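Local atomic coordinates of uncharacterized protein (Legionella pneumophila subsp. pneumophila str. Philadelphia 1, PDB entry 4RXV), a protein that is of unknown function but carries an N-terminal RavJ peptidase domain of the papain-like clan CA, and may act as a cysteine protease. Residues 124-137 with 197-209. Sequence-based numbering, arbitrary orientation.
Sequences DVAVIGSMHSNGRY and SLFPATVNYQSAL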
ATOM      1  N   ASP A 124      -1.069  15.576  -2.457  1.00  9.53           N
ATOM      2  CA  ASP A 124      -2.133  14.825  -3.103  1.00 10.28           C
ATOM      3  C   ASP A 124      -1.731  13.345  -3.105  1.00  9.59           C
ATOM      4  O   ASP A 124      -0.547  13.006  -2.977  1.00 10.18           O
ATOM      5  CB  ASP A 124      -2.351  15.324  -4.536  1.00 13.51           C
ATOM      6  CG  ASP A 124      -2.764  16.779  -4.609  1.00 19.48           C
ATOM      7  OD1 ASP A 124      -3.711  17.157  -3.900  1.00 20.56           O
ATOM      8  OD2 ASP A 124      -2.180  17.536  -5.424  1.00 23.00           O
ATOM      9  N   VAL A 125      -2.722  12.457  -3.235  1.00  8.88           N
ATOM     10  CA  VAL A 125      -2.491  11.015  -3.207  1.00  9.09           C
ATOM     11  C   VAL A 125      -2.841  10.462  -4.565  1.00  8.35           C
ATOM     12  O   VAL A 125      -3.838  10.864  -5.168  1.00 10.64           O
ATOM     13  CB  VAL A 125      -3.336  10.355  -2.104  1.00 10.38           C
ATOM     14  CG1 VAL A 125      -3.161   8.846  -2.121  1.00 11.98           C
ATOM     15  CG2 VAL A 125      -2.930  10.883  -0.744  1.00 10.97           C
ATOM     16  N   ALA A 126      -2.027   9.541  -5.062  1.00  7.59           N
ATOM     17  CA  ALA A 126      -2.343   8.846  -6.299  1.00  7.90           C
ATOM     18  C   ALA A 126      -2.110   7.361  -6.108  1.00  7.62           C
ATOM     19  O   ALA A 126      -1.328   6.946  -5.247  1.00  8.07           O
ATOM     20  CB  ALA A 126      -1.514   9.362  -7.457  1.00  8.11           C
ATOM     21  N   VAL A 127      -2.778   6.563  -6.913  1.00  7.24           N
ATOM     22  CA  VAL A 127      -2.536   5.115  -6.947  1.00  7.31           C
ATOM     23  C   VAL A 127      -2.251   4.741  -8.383  1.00  7.48           C
ATOM     24  O   VAL A 127      -2.994   5.145  -9.298  1.00  8.22           O
ATOM     25  CB  VAL A 127      -3.732   4.322  -6.382  1.00  8.37           C
ATOM     26  CG1 VAL A 127      -3.442   2.809  -6.423  1.00  9.79           C
ATOM     27  CG2 VAL A 127      -4.044   4.768  -4.968  1.00  8.58           C
ATOM     28  N   ILE A 128      -1.169   4.025  -8.581  1.00  7.77           N
ATOM     29  CA  ILE A 128      -0.664   3.697  -9.899  1.00  7.94           C
ATOM     30  C   ILE A 128      -0.482   2.196 -10.056  1.00  8.44           C
ATOM     31  O   ILE A 128      -0.205   1.465  -9.104  1.00  9.10           O
ATOM     32  CB  ILE A 128       0.696   4.412 -10.191  1.00  8.43           C
ATOM     33  CG1 ILE A 128       1.843   3.829  -9.349  1.00  9.19           C
ATOM     34  CG2 ILE A 128       0.555   5.918  -9.975  1.00  8.39           C
ATOM     35  CD1 ILE A 128       3.234   4.429  -9.666  1.00  9.84           C
ATOM     36  N   GLY A 129      -0.663   1.739 -11.287  1.00  8.20           N
ATOM     37  CA  GLY A 129      -0.260   0.398 -11.669  1.00  9.18           C
ATOM     38  C   GLY A 129       1.151   0.450 -12.181  1.00  9.22           C
ATOM     39  O   GLY A 129       1.507   1.265 -13.033  1.00 10.91           O
ATOM     40  N   SER A 130       1.975  -0.437 -11.647  1.00  9.36           N
ATOM     41  CA  SER A 130       3.399  -0.465 -11.931  1.00  9.16           C
ATOM     42  C   SER A 130       3.835  -1.917 -12.179  1.00  9.89           C
ATOM     43  O   SER A 130       2.995  -2.804 -12.326  1.00  9.59           O
ATOM     44  CB  SER A 130       4.156   0.208 -10.782  1.00  9.50           C
ATOM     45  OG  SER A 130       5.563   0.235 -10.931  1.00  9.38           O
ATOM     46  N   MET A 131       5.137  -2.163 -12.267  1.00 10.11           N
ATOM     47  CA  MET A 131       5.650  -3.508 -12.575  1.00 10.61           C
ATOM     48  C   MET A 131       4.997  -4.024 -13.853  1.00 12.02           C
ATOM     49  O   MET A 131       4.395  -5.095 -13.905  1.00 12.66           O
ATOM     50  CB  MET A 131       5.485  -4.462 -11.382  1.00 10.73           C
ATOM     51  CG  MET A 131       6.379  -5.677 -11.482  1.00 12.95           C
ATOM     52  SD  MET A 131       6.174  -6.797 -10.087  1.00 14.54           S
ATOM     53  CE  MET A 131       6.887  -5.829  -8.789  1.00 16.54           C
ATOM     54  N   HIS A 132       5.161  -3.224 -14.895  1.00 12.26           N
ATOM     55  CA  HIS A 132       4.591  -3.523 -16.193  1.00 13.74           C
ATOM     56  C   HIS A 132       5.227  -4.736 -16.806  1.00 16.27           C
ATOM     57  O   HIS A 132       6.441  -4.875 -16.790  1.00 18.32           O
ATOM     58  CB  HIS A 132       4.825  -2.332 -17.104  1.00 16.71           C
ATOM     59  CG  HIS A 132       4.150  -2.436 -18.424  1.00 24.96           C
ATOM     60  ND1 HIS A 132       4.859  -2.501 -19.600  1.00 31.25           N
ATOM     61  CD2 HIS A 132       2.841  -2.477 -18.764  1.00 26.78           C
ATOM     62  CE1 HIS A 132       4.015  -2.587 -20.614  1.00 33.39           C
ATOM     63  NE2 HIS A 132       2.783  -2.564 -20.134  1.00 32.93           N
ATOM     64  N   SER A 133       4.366  -5.584 -17.364  1.00 17.86           N
ATOM     65  CA  SER A 133       4.757  -6.829 -18.000  1.00 21.22           C
ATOM     66  C   SER A 133       3.723  -7.211 -19.040  1.00 23.76           C
ATOM     67  O   SER A 133       2.567  -7.477 -18.717  1.00 26.60           O
ATOM     68  CB  SER A 133       4.846  -7.944 -16.970  1.00 25.52           C
ATOM     69  OG  SER A 133       5.450  -9.081 -17.534  1.00 29.81           O
ATOM     70  N   ASN A 134       4.144  -7.249 -20.291  1.00 26.44           N
ATOM     71  CA  ASN A 134       3.255  -7.656 -21.372  1.00 36.99           C
ATOM     72  C   ASN A 134       1.868  -7.021 -21.341  1.00 30.93           C
ATOM     73  O   ASN A 134       0.856  -7.705 -21.513  1.00 31.23           O
ATOM     74  CB  ASN A 134       3.129  -9.189 -21.455  1.00 46.80           C
ATOM     75  CG  ASN A 134       2.748  -9.852 -20.138  1.00 49.45           C
ATOM     76  OD1 ASN A 134       1.573 -10.145 -19.888  1.00 41.34           O
ATOM     77  ND2 ASN A 134       3.759 -10.164 -19.326  1.00 49.87           N
ATOM     78  N   GLY A 135       1.822  -5.708 -21.144  1.00 26.25           N
ATOM     79  CA  GLY A 135       0.568  -4.984 -21.225  1.00 24.11           C
ATOM     80  C   GLY A 135      -0.210  -4.975 -19.926  1.00 23.73           C
ATOM     81  O   GLY A 135      -1.222  -4.268 -19.819  1.00 23.47           O
ATOM     82  N   ARG A 136       0.254  -5.767 -18.957  1.00 20.56           N
ATOM     83  CA  ARG A 136      -0.328  -5.823 -17.621  1.00 18.90           C
ATOM     84  C   ARG A 136       0.552  -5.040 -16.647  1.00 18.09           C
ATOM     85  O   ARG A 136       1.756  -4.952 -16.819  1.00 20.70           O
ATOM     86  CB  ARG A 136      -0.457  -7.279 -17.133  1.00 19.02           C
ATOM     87  CG  ARG A 136      -1.434  -8.146 -17.935  1.00 23.03           C
ATOM     88  CD  ARG A 136      -1.422  -9.605 -17.469  1.00 22.99           C
ATOM     89  NE  ARG A 136      -0.123 -10.219 -17.731  1.00 25.18           N
ATOM     90  CZ  ARG A 136       0.535 -11.019 -16.895  1.00 25.57           C
ATOM     91  NH1 ARG A 136       0.027 -11.364 -15.720  1.00 20.31           N
ATOM     92  NH2 ARG A 136       1.722 -11.489 -17.245  1.00 28.97           N
ATOM     93  N   TYR A 137      -0.061  -4.488 -15.625  1.00 14.38           N
ATOM     94  CA  TYR A 137       0.670  -3.852 -14.540  1.00 12.76           C
ATOM     95  C   TYR A 137       0.454  -4.705 -13.289  1.00 12.26           C
ATOM     96  O   TYR A 137      -0.637  -4.744 -12.728  1.00 13.98           O
ATOM     97  CB  TYR A 137       0.165  -2.424 -14.342  1.00 13.10           C
ATOM     98  CG  TYR A 137       0.432  -1.507 -15.496  1.00 14.54           C
ATOM     99  CD1 TYR A 137       1.617  -0.793 -15.613  1.00 15.86           C
ATOM    100  CD2 TYR A 137      -0.529  -1.329 -16.475  1.00 16.30           C
ATOM    101  CE1 TYR A 137       1.834   0.079 -16.687  1.00 17.57           C
ATOM    102  CE2 TYR A 137      -0.327  -0.471 -17.547  1.00 18.94           C
ATOM    103  CZ  TYR A 137       0.853   0.230 -17.648  1.00 19.83           C
ATOM    104  OH  TYR A 137       1.066   1.091 -18.709  1.00 22.09           O
ATOM    105  N   SER A 197      11.539  -1.260 -11.722  1.00 10.74           N
ATOM    106  CA  SER A 197      10.273  -1.652 -12.318  1.00 10.95           C
ATOM    107  C   SER A 197       9.189  -0.611 -12.084  1.00  9.59           C
ATOM    108  O   SER A 197       8.044  -0.831 -12.455  1.00 10.33           O
ATOM    109  CB  SER A 197       9.816  -2.985 -11.751  1.00 13.45           C
ATOM    110  OG  SER A 197       9.499  -2.869 -10.390  1.00 14.57           O
ATOM    111  N   LEU A 198       9.551   0.521 -11.482  1.00  9.81           N
ATOM    112  CA  LEU A 198       8.580   1.574 -11.167  1.00 10.01           C
ATOM    113  C   LEU A 198       7.908   2.112 -12.423  1.00 10.25           C
ATOM    114  O   LEU A 198       6.689   2.217 -12.489  1.00 11.06           O
ATOM    115  CB  LEU A 198       9.294   2.695 -10.404  1.00 10.75           C
ATOM    116  CG  LEU A 198       8.493   3.947 -10.039  1.00 11.15           C
ATOM    117  CD1 LEU A 198       7.271   3.593  -9.241  1.00 11.91           C
ATOM    118  CD2 LEU A 198       9.373   4.910  -9.277  1.00 12.08           C
ATOM    119  N   PHE A 199       8.714   2.426 -13.425  1.00 10.81           N
ATOM    120  CA  PHE A 199       8.228   2.977 -14.696  1.00 11.26           C
ATOM    121  C   PHE A 199       8.409   1.949 -15.811  1.00 12.26           C
ATOM    122  O   PHE A 199       9.387   1.189 -15.795  1.00 14.07           O
ATOM    123  CB  PHE A 199       8.989   4.254 -15.065  1.00 11.85           C
ATOM    124  CG  PHE A 199       8.964   5.300 -14.004  1.00 11.92           C
ATOM    125  CD1 PHE A 199       7.784   5.875 -13.594  1.00 12.54           C
ATOM    126  CD2 PHE A 199      10.139   5.685 -13.385  1.00 13.08           C
ATOM    127  CE1 PHE A 199       7.772   6.813 -12.592  1.00 13.31           C
ATOM    128  CE2 PHE A 199      10.128   6.634 -12.397  1.00 14.45           C
ATOM    129  CZ  PHE A 199       8.945   7.213 -12.009  1.00 13.40           C
ATOM    130  N   PRO A 200       7.501   1.930 -16.807  1.00 13.05           N
ATOM    131  CA  PRO A 200       6.325   2.796 -16.950  1.00 13.06           C
ATOM    132  C   PRO A 200       5.193   2.359 -16.033  1.00 11.29           C
ATOM    133  O   PRO A 200       5.089   1.191 -15.631  1.00 11.70           O
ATOM    134  CB  PRO A 200       5.925   2.590 -18.408  1.00 15.19           C
ATOM    135  CG  PRO A 200       6.344   1.204 -18.690  1.00 15.16           C
ATOM    136  CD  PRO A 200       7.646   1.039 -17.965  1.00 14.90           C
ATOM    137  N   ALA A 201       4.329   3.314 -15.718  1.00 11.14           N
ATOM    138  CA  ALA A 201       3.197   3.078 -14.839  1.00 10.96           C
ATOM    139  C   ALA A 201       1.952   3.712 -15.424  1.00 10.65           C
ATOM    140  O   ALA A 201       2.038   4.507 -16.364  1.00 11.42           O
ATOM    141  CB  ALA A 201       3.483   3.632 -13.427  1.00 11.87           C
ATOM    142  N   THR A 202       0.800   3.359 -14.881  1.00 10.64           N
ATOM    143  CA  THR A 202      -0.462   3.937 -15.268  1.00 10.19           C
ATOM    144  C   THR A 202      -1.138   4.507 -14.023  1.00  9.55           C
ATOM    145  O   THR A 202      -1.123   3.902 -12.966  1.00 10.74           O
ATOM    146  CB  THR A 202      -1.359   2.900 -15.994  1.00 11.30           C
ATOM    147  OG1 THR A 202      -2.525   3.565 -16.480  1.00 12.19           O
ATOM    148  CG2 THR A 202      -1.752   1.730 -15.109  1.00 12.72           C
ATOM    149  N   VAL A 203      -1.761   5.659 -14.148  1.00  9.39           N
ATOM    150  CA  VAL A 203      -2.307   6.328 -12.980  1.00  9.23           C
ATOM    151  C   VAL A 203      -3.793   6.085 -12.866  1.00  9.26           C
ATOM    152  O   VAL A 203      -4.583   6.670 -13.619  1.00 11.17           O
ATOM    153  CB  VAL A 203      -2.005   7.834 -12.978  1.00 10.50           C
ATOM    154  CG1 VAL A 203      -2.476   8.448 -11.674  1.00 10.98           C
ATOM    155  CG2 VAL A 203      -0.513   8.077 -13.164  1.00 11.03           C
ATOM    156  N   ASN A 204      -4.192   5.236 -11.926  1.00  8.70           N
ATOM    157  CA  ASN A 204      -5.575   4.812 -11.815  1.00 10.42           C
ATOM    158  C   ASN A 204      -6.438   5.681 -10.919  1.00 10.05           C
ATOM    159  O   ASN A 204      -7.649   5.657 -11.037  1.00 12.75           O
ATOM    160  CB  ASN A 204      -5.661   3.360 -11.397  1.00 12.28           C
ATOM    161  CG  ASN A 204      -5.168   2.437 -12.491  1.00 15.57           C
ATOM    162  OD1 ASN A 204      -4.284   1.614 -12.273  1.00 18.13           O
ATOM    163  ND2 ASN A 204      -5.705   2.607 -13.680  1.00 16.48           N
ATOM    164  N   TYR A 205      -5.824   6.432 -10.021  1.00  8.39           N
ATOM    165  CA  TYR A 205      -6.563   7.314  -9.126  1.00  8.07           C
ATOM    166  C   TYR A 205      -5.695   8.505  -8.787  1.00  7.94           C
ATOM    167  O   TYR A 205      -4.516   8.340  -8.479  1.00  7.99           O
ATOM    168  CB  TYR A 205      -6.970   6.580  -7.835  1.00  8.61           C
ATOM    169  CG  TYR A 205      -7.565   7.499  -6.770  1.00  8.26           C
ATOM    170  CD1 TYR A 205      -8.868   7.942  -6.882  1.00  8.80           C
ATOM    171  CD2 TYR A 205      -6.816   7.940  -5.695  1.00  8.33           C
ATOM    172  CE1 TYR A 205      -9.419   8.781  -5.923  1.00  9.06           C
ATOM    173  CE2 TYR A 205      -7.363   8.778  -4.721  1.00  8.49           C
ATOM    174  CZ  TYR A 205      -8.652   9.200  -4.846  1.00  8.65           C
ATOM    175  OH  TYR A 205      -9.164  10.036  -3.883  1.00  9.25           O
ATOM    176  N   GLN A 206      -6.300   9.687  -8.812  1.00  8.29           N
ATOM    177  CA  GLN A 206      -5.680  10.919  -8.319  1.00  8.36           C
ATOM    178  C   GLN A 206      -6.669  11.628  -7.411  1.00  8.75           C
ATOM    179  O   GLN A 206      -7.743  12.052  -7.860  1.00  8.93           O
ATOM    180  CB  GLN A 206      -5.269  11.859  -9.461  1.00  9.08           C
ATOM    181  CG  GLN A 206      -4.276  11.234 -10.398  1.00 10.04           C
ATOM    182  CD  GLN A 206      -3.632  12.203 -11.395  1.00 10.33           C
ATOM    183  OE1 GLN A 206      -3.024  13.202 -11.020  1.00 12.66           O
ATOM    184  NE2 GLN A 206      -3.735  11.892 -12.673  1.00 10.77           N
ATOM    185  N   SER A 207      -6.328  11.805  -6.138  1.00  8.41           N
ATOM    186  CA  SER A 207      -7.218  12.510  -5.223  1.00  8.34           C
ATOM    187  C   SER A 207      -7.487  13.933  -5.694  1.00  8.78           C
ATOM    188  O   SER A 207      -8.545  14.491  -5.415  1.00  9.49           O
ATOM    189  CB  SER A 207      -6.678  12.505  -3.797  1.00  9.35           C
ATOM    190  OG  SER A 207      -5.481  13.262  -3.661  1.00  9.40           O
ATOM    191  N   ALA A 208      -6.537  14.521  -6.416  1.00  9.36           N
ATOM    192  CA  ALA A 208      -6.699  15.860  -6.969  1.00 11.68           C
ATOM    193  C   ALA A 208      -7.859  15.961  -7.958  1.00 11.73           C
ATOM    194  O   ALA A 208      -8.331  17.063  -8.227  1.00 14.61           O
ATOM    195  CB  ALA A 208      -5.405  16.278  -7.651  1.00 12.81           C
ATOM    196  N   LEU A 209      -8.287  14.839  -8.530  1.00 10.04           N
ATOM    197  CA  LEU A 209      -9.390  14.767  -9.486  1.00 10.57           C
ATOM    198  C   LEU A 209     -10.666  14.213  -8.867  1.00 11.42           C
ATOM    199  O   LEU A 209     -11.660  14.070  -9.564  1.00 13.28           O
ATOM    200  CB  LEU A 209      -8.999  13.899 -10.691  1.00 11.61           C
ATOM    201  CG  LEU A 209      -7.794  14.423 -11.466  1.00 15.54           C
ATOM    202  CD1 LEU A 209      -7.428  13.469 -12.577  1.00 15.90           C
ATOM    203  CD2 LEU A 209      -8.057  15.810 -12.020  1.00 20.64           C
TER
HETATM  204  O   HOH W   1      -5.781  15.915  -3.177  1.00 17.76           O
HETATM  205  O   HOH W   2      -3.841  13.399  -6.780  1.00 11.47           O
HETATM  206  O   HOH W   3       6.963  -1.783  -9.201  1.00 13.54           O
HETATM  207  O   HOH W   4       6.793  -0.829 -14.897  1.00 11.75           O
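Thr202 lays its CG2 methyl over one face of the Tyr137 ring, 3.7 Å from CG2 to the ring centroid and 17° off the normal, a CH-pi contact; His132 CD2 lies over the opposite face. The methyl gets there because Thr202 OG1 is anti to the backbone N (chi1 -174°), leaving CG2 between N and the carbonyl carbon. Pro200 O meets the ring edge in plane, 3.6 Å from Tyr137 CE1, and Tyr137 OH is held by Gln157. Strand 202-206 pairs antiparallel with strand 124-130 at the edge of a four-stranded sheet in the RavJ peptidase domain. A classic beta bulge breaks the register: Val127 O accepts from Asn204 N (2.9 Å) and Tyr205 N (3.2 Å), both donors lying in the carbonyl plane of Val127. Next to the bulge, Ile128 and Val203 share one face, Ile128 CG2 lying 4.0 Å from Val203 CG2, while Ile128 CD1 reaches Ala201 CB at 3.9 Å. Ser130 OG donates to Leu198 O (2.8 Å) from outside the carbonyl plane, and a water joins His132 N to Ser197 O and Pro200 O. At the far end, Ser207 OG receives a nearly straight bond from Val125 N (174°), and another water links that hydroxyl to Asp124 OD1, which also salt-bridges Lys147.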